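Local coordinates for protein alcohol dehydrogenase, zinc-containing (Thermotoga maritima, PDB 1VJ0) that probably acts as a zinc-dependent oxidoreductase of the medium-chain alcohol dehydrogenase family, carrying two bound zinc ions per subunit, at residues 275-287 against 302-314. Residues are numbered along the deposited sequence; the frame is centred on the assembly and turned at random.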
loop_
_atom_site.group_PDB
_atom_site.type_symbol
_atom_site.label_atom_id
_atom_site.label_comp_id
_atom_site.label_asym_id
_atom_site.label_seq_id
_atom_site.Cartn_x
_atom_site.Cartn_y
_atom_site.Cartn_z
ATOM N N THR A 275 -4.574 20.517 -16.813
ATOM C CA THR A 275 -4.981 21.730 -17.553
ATOM C C THR A 275 -4.238 22.963 -17.129
ATOM O O THR A 275 -4.132 23.897 -17.911
ATOM C CB THR A 275 -6.513 22.060 -17.392
ATOM O OG1 THR A 275 -6.804 22.392 -16.036
ATOM C CG2 THR A 275 -7.417 20.865 -17.675
ATOM N N GLY A 276 -3.821 23.038 -15.864
ATOM C CA GLY A 276 -3.310 24.306 -15.326
ATOM C C GLY A 276 -4.357 25.275 -14.792
ATOM O O GLY A 276 -4.040 26.376 -14.333
ATOM N N ASP A 277 -5.615 24.886 -14.853
ATOM C CA ASP A 277 -6.703 25.722 -14.406
ATOM C C ASP A 277 -7.421 25.055 -13.236
ATOM O O ASP A 277 -7.930 23.953 -13.356
ATOM C CB ASP A 277 -7.640 25.894 -15.551
ATOM C CG ASP A 277 -8.782 26.840 -15.245
ATOM O OD1 ASP A 277 -9.031 27.238 -14.092
ATOM O OD2 ASP A 277 -9.487 27.242 -16.166
ATOM N N SER A 278 -7.469 25.745 -12.107
ATOM C CA SER A 278 -8.076 25.214 -10.888
ATOM C C SER A 278 -9.548 24.825 -11.131
ATOM O O SER A 278 -10.043 23.899 -10.516
ATOM C CB SER A 278 -7.965 26.221 -9.744
ATOM O OG SER A 278 -6.607 26.527 -9.396
ATOM N N ARG A 279 -10.223 25.520 -12.057
ATOM C CA ARG A 279 -11.620 25.280 -12.335
ATOM C C ARG A 279 -11.874 23.897 -12.920
ATOM O O ARG A 279 -13.010 23.459 -12.916
ATOM C CB ARG A 279 -12.184 26.322 -13.255
ATOM C CG ARG A 279 -12.216 27.692 -12.589
ATOM C CD ARG A 279 -12.598 28.788 -13.486
ATOM N NE ARG A 279 -11.562 29.006 -14.478
ATOM C CZ ARG A 279 -11.677 29.879 -15.479
ATOM N NH1 ARG A 279 -12.781 30.613 -15.616
ATOM N NH2 ARG A 279 -10.683 30.025 -16.355
ATOM N N ALA A 280 -10.847 23.233 -13.427
ATOM C CA ALA A 280 -10.988 21.848 -13.904
ATOM C C ALA A 280 -11.587 20.915 -12.841
ATOM O O ALA A 280 -12.236 19.958 -13.180
ATOM C CB ALA A 280 -9.649 21.317 -14.384
ATOM N N LEU A 281 -11.307 21.163 -11.552
ATOM C CA LEU A 281 -11.813 20.308 -10.491
ATOM C C LEU A 281 -13.321 20.346 -10.430
ATOM O O LEU A 281 -13.931 19.406 -9.926
ATOM C CB LEU A 281 -11.243 20.710 -9.099
ATOM C CG LEU A 281 -9.913 20.034 -8.757
ATOM C CD1 LEU A 281 -8.842 20.354 -9.788
ATOM C CD2 LEU A 281 -9.528 20.486 -7.360
ATOM N N LEU A 282 -13.926 21.439 -10.873
ATOM C CA LEU A 282 -15.384 21.536 -10.848
ATOM C C LEU A 282 -16.017 20.479 -11.760
ATOM O O LEU A 282 -17.010 19.866 -11.385
ATOM C CB LEU A 282 -15.904 22.935 -11.245
ATOM C CG LEU A 282 -15.312 24.164 -10.501
ATOM C CD1 LEU A 282 -16.098 25.390 -10.791
ATOM C CD2 LEU A 282 -15.213 23.966 -9.031
ATOM N N GLU A 283 -15.443 20.256 -12.932
ATOM C CA GLU A 283 -15.928 19.154 -13.804
ATOM C C GLU A 283 -15.417 17.751 -13.417
ATOM O O GLU A 283 -16.188 16.806 -13.317
ATOM C CB GLU A 283 -15.587 19.452 -15.252
ATOM C CG GLU A 283 -15.700 18.206 -16.093
ATOM C CD GLU A 283 -15.657 18.451 -17.576
ATOM O OE1 GLU A 283 -15.027 19.452 -18.022
ATOM O OE2 GLU A 283 -16.262 17.594 -18.281
ATOM N N GLY A 284 -14.133 17.626 -13.165
ATOM C CA GLY A 284 -13.552 16.357 -12.802
ATOM C C GLY A 284 -14.233 15.693 -11.621
ATOM O O GLY A 284 -14.454 14.484 -11.641
ATOM N N SER A 285 -14.563 16.482 -10.597
ATOM C CA SER A 285 -15.181 15.957 -9.364
ATOM C C SER A 285 -16.489 15.273 -9.687
ATOM O O SER A 285 -16.812 14.220 -9.140
ATOM C CB SER A 285 -15.404 17.105 -8.355
ATOM O OG SER A 285 -14.173 17.668 -7.888
ATOM N N GLU A 286 -17.222 15.822 -10.645
ATOM C CA GLU A 286 -18.490 15.232 -11.047
ATOM C C GLU A 286 -18.349 14.008 -11.949
ATOM O O GLU A 286 -19.323 13.315 -12.163
ATOM C CB GLU A 286 -19.379 16.274 -11.738
ATOM C CG GLU A 286 -19.711 17.530 -10.883
ATOM C CD GLU A 286 -20.714 17.313 -9.755
ATOM O OE1 GLU A 286 -21.130 16.176 -9.481
ATOM O OE2 GLU A 286 -21.123 18.328 -9.122
ATOM N N LEU A 287 -17.174 13.784 -12.529
ATOM C CA LEU A 287 -16.914 12.614 -13.350
ATOM C C LEU A 287 -16.366 11.421 -12.565
ATOM O O LEU A 287 -16.289 10.295 -13.119
ATOM C CB LEU A 287 -15.884 12.943 -14.443
ATOM C CG LEU A 287 -16.287 14.014 -15.461
ATOM C CD1 LEU A 287 -15.127 14.231 -16.400
ATOM C CD2 LEU A 287 -17.570 13.602 -16.190
ATOM N N PRO A 302 -0.458 30.145 -8.059
ATOM C CA PRO A 302 -1.566 30.504 -7.210
ATOM C C PRO A 302 -2.692 31.043 -8.094
ATOM O O PRO A 302 -2.412 31.781 -9.029
ATOM C CB PRO A 302 -1.008 31.584 -6.327
ATOM C CG PRO A 302 0.407 31.411 -6.333
ATOM C CD PRO A 302 0.789 30.778 -7.630
ATOM N N GLN A 303 -3.931 30.662 -7.801
ATOM C CA GLN A 303 -5.062 31.077 -8.623
ATOM C C GLN A 303 -6.205 31.402 -7.678
ATOM O O GLN A 303 -6.172 31.009 -6.496
ATOM C CB GLN A 303 -5.450 29.942 -9.576
ATOM C CG GLN A 303 -4.572 29.876 -10.827
ATOM C CD GLN A 303 -4.837 28.652 -11.714
ATOM O OE1 GLN A 303 -5.554 27.735 -11.342
ATOM N NE2 GLN A 303 -4.258 28.661 -12.883
ATOM N N ASP A 304 -7.232 32.075 -8.173
ATOM C CA ASP A 304 -8.413 32.260 -7.340
ATOM C C ASP A 304 -8.867 30.927 -6.819
ATOM O O ASP A 304 -8.718 29.900 -7.479
ATOM C CB ASP A 304 -9.575 32.866 -8.102
ATOM C CG ASP A 304 -9.257 34.226 -8.643
ATOM O OD1 ASP A 304 -8.394 34.932 -8.068
ATOM O OD2 ASP A 304 -9.843 34.660 -9.647
ATOM N N PRO A 305 -9.390 30.923 -5.615
ATOM C CA PRO A 305 -9.989 29.727 -5.066
ATOM C C PRO A 305 -11.216 29.295 -5.863
ATOM O O PRO A 305 -11.913 30.143 -6.421
ATOM C CB PRO A 305 -10.367 30.147 -3.629
ATOM C CG PRO A 305 -10.390 31.543 -3.630
ATOM C CD PRO A 305 -9.394 32.036 -4.648
ATOM N N VAL A 306 -11.465 27.999 -5.918
ATOM C CA VAL A 306 -12.651 27.459 -6.593
ATOM C C VAL A 306 -13.660 27.006 -5.553
ATOM O O VAL A 306 -13.276 26.614 -4.453
ATOM C CB VAL A 306 -12.323 26.257 -7.532
ATOM C CG1 VAL A 306 -11.411 26.735 -8.666
ATOM C CG2 VAL A 306 -11.710 25.111 -6.783
ATOM N N PRO A 307 -14.940 27.089 -5.886
ATOM C CA PRO A 307 -16.013 26.677 -4.978
ATOM C C PRO A 307 -16.078 25.159 -4.894
ATOM O O PRO A 307 -16.505 24.491 -5.829
ATOM C CB PRO A 307 -17.291 27.286 -5.606
ATOM C CG PRO A 307 -16.936 27.598 -7.021
ATOM C CD PRO A 307 -15.454 27.648 -7.155
ATOM N N PHE A 308 -15.575 24.619 -3.792
ATOM C CA PHE A 308 -15.484 23.187 -3.635
ATOM C C PHE A 308 -16.605 22.668 -2.782
ATOM O O PHE A 308 -16.810 23.151 -1.680
ATOM C CB PHE A 308 -14.162 22.843 -2.979
ATOM C CG PHE A 308 -13.802 21.399 -3.085
ATOM C CD1 PHE A 308 -14.270 20.486 -2.146
ATOM C CD2 PHE A 308 -12.968 20.964 -4.084
ATOM C CE1 PHE A 308 -13.920 19.163 -2.222
ATOM C CE2 PHE A 308 -12.606 19.644 -4.172
ATOM C CZ PHE A 308 -13.109 18.715 -3.220
ATOM N N LYS A 309 -17.318 21.653 -3.299
ATOM C CA LYS A 309 -18.417 21.035 -2.591
ATOM C C LYS A 309 -17.909 19.844 -1.764
ATOM O O LYS A 309 -17.752 18.733 -2.263
ATOM C CB LYS A 309 -19.455 20.535 -3.580
ATOM C CG LYS A 309 -20.082 21.625 -4.401
ATOM C CD LYS A 309 -21.207 21.097 -5.249
ATOM C CE LYS A 309 -21.722 22.279 -6.110
ATOM N NZ LYS A 309 -22.811 21.860 -7.043
ATOM N N VAL A 310 -17.684 20.095 -0.488
ATOM C CA VAL A 310 -17.040 19.108 0.357
ATOM C C VAL A 310 -17.870 17.836 0.537
ATOM O O VAL A 310 -17.329 16.753 0.472
ATOM C CB VAL A 310 -16.696 19.689 1.720
ATOM C CG1 VAL A 310 -16.130 18.595 2.663
ATOM C CG2 VAL A 310 -15.746 20.876 1.533
ATOM N N TYR A 311 -19.157 17.948 0.824
ATOM C CA TYR A 311 -19.948 16.748 1.032
ATOM C C TYR A 311 -20.046 15.871 -0.219
ATOM O O TYR A 311 -19.784 14.659 -0.167
ATOM C CB TYR A 311 -21.348 17.100 1.500
ATOM C CG TYR A 311 -22.209 15.911 1.770
ATOM C CD1 TYR A 311 -21.980 15.133 2.889
ATOM C CD2 TYR A 311 -23.291 15.587 0.940
ATOM C CE1 TYR A 311 -22.774 14.057 3.189
ATOM C CE2 TYR A 311 -24.114 14.476 1.236
ATOM C CZ TYR A 311 -23.821 13.722 2.374
ATOM O OH TYR A 311 -24.564 12.625 2.769
ATOM N N GLU A 312 -20.438 16.514 -1.320
ATOM C CA GLU A 312 -20.736 15.860 -2.580
ATOM C C GLU A 312 -19.509 15.335 -3.253
ATOM O O GLU A 312 -19.550 14.270 -3.848
ATOM C CB GLU A 312 -21.403 16.858 -3.554
ATOM C CG GLU A 312 -22.753 17.340 -3.095
ATOM C CD GLU A 312 -22.728 18.635 -2.308
ATOM O OE1 GLU A 312 -21.722 19.031 -1.694
ATOM O OE2 GLU A 312 -23.754 19.320 -2.331
ATOM N N TRP A 313 -18.403 16.079 -3.186
ATOM C CA TRP A 313 -17.198 15.682 -3.909
ATOM C C TRP A 313 -16.180 14.912 -3.121
ATOM O O TRP A 313 -15.441 14.175 -3.732
ATOM C CB TRP A 313 -16.493 16.875 -4.551
ATOM C CG TRP A 313 -17.351 17.556 -5.487
ATOM C CD1 TRP A 313 -18.528 17.103 -6.000
ATOM C CD2 TRP A 313 -17.138 18.854 -6.053
ATOM N NE1 TRP A 313 -19.053 18.044 -6.844
ATOM C CE2 TRP A 313 -18.222 19.127 -6.887
ATOM C CE3 TRP A 313 -16.122 19.803 -5.950
ATOM C CZ2 TRP A 313 -18.350 20.318 -7.600
ATOM C CZ3 TRP A 313 -16.272 21.018 -6.673
ATOM C CH2 TRP A 313 -17.360 21.232 -7.476
ATOM N N LEU A 314 -16.114 15.117 -1.802
ATOM C CA LEU A 314 -15.194 14.359 -0.964
ATOM C C LEU A 314 -15.858 13.303 -0.133
ATOM O O LEU A 314 -15.554 12.151 -0.321
ATOM C CB LEU A 314 -14.422 15.231 0.005
ATOM C CG LEU A 314 -13.100 15.790 -0.425
ATOM C CD1 LEU A 314 -12.611 16.742 0.712
ATOM C CD2 LEU A 314 -12.072 14.746 -0.747
HETATM O O HOH W 1 -7.156 27.663 -6.737
#
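The indole of Trp313 is the large bump of this contact, lying flat beneath Ser285 of helix 280-287. Ser285 CB sits over the five-membered ring in a CH-pi contact, 3.5 Å from its centroid; a residue this small lets the ring come close, and its hydroxyl is turned back to bond Leu281 O. The other indole face rests on Lys309 CB. At the ring's edge, Trp313 NE1 donates to Glu286 OE2 (3.1 Å), meeting the carboxylate from above its plane, the two planes being 85° apart. Glu286 reaches this point because its chain folds at chi2 (-73°). Cutting Trp313 back to alanine would probably leave a gap under Ser285 and Glu286 OE2 without its indole donor.

Leu282 suits the hollow between the indole rim and strand 306-308 because its branched end carries a methyl, CD2, into it, 3.8 Å from Trp313 CH2 and 4.0 Å from Val306 CB. The helix belongs to the Rossmann-type domain, where it follows strand 268-273; strand 306-308 pairs antiparallel with a strand of a second subunit, so the contact ties this helix to the intersubunit sheet.

Toward the N-terminal ends of both segments, Val306 sets an apolar methyl, CG1, against the type I turn of Asp277 to Ala280, 3.6 Å from Ser278 CB. Beyond it, the extended Gln303 side chain brings an amide that can both donate and accept: NE2 gives to Gly276 O (2.7 Å), while OE1 receives both Ser278 N (2.9 Å) and Ser278 OG. Gly276 suits its bend, since any CB at these backbone angles would collide with the carbonyl oxygen of Thr275. A water within bonding distance of Ser278 OG and Asp304 O links the two segments.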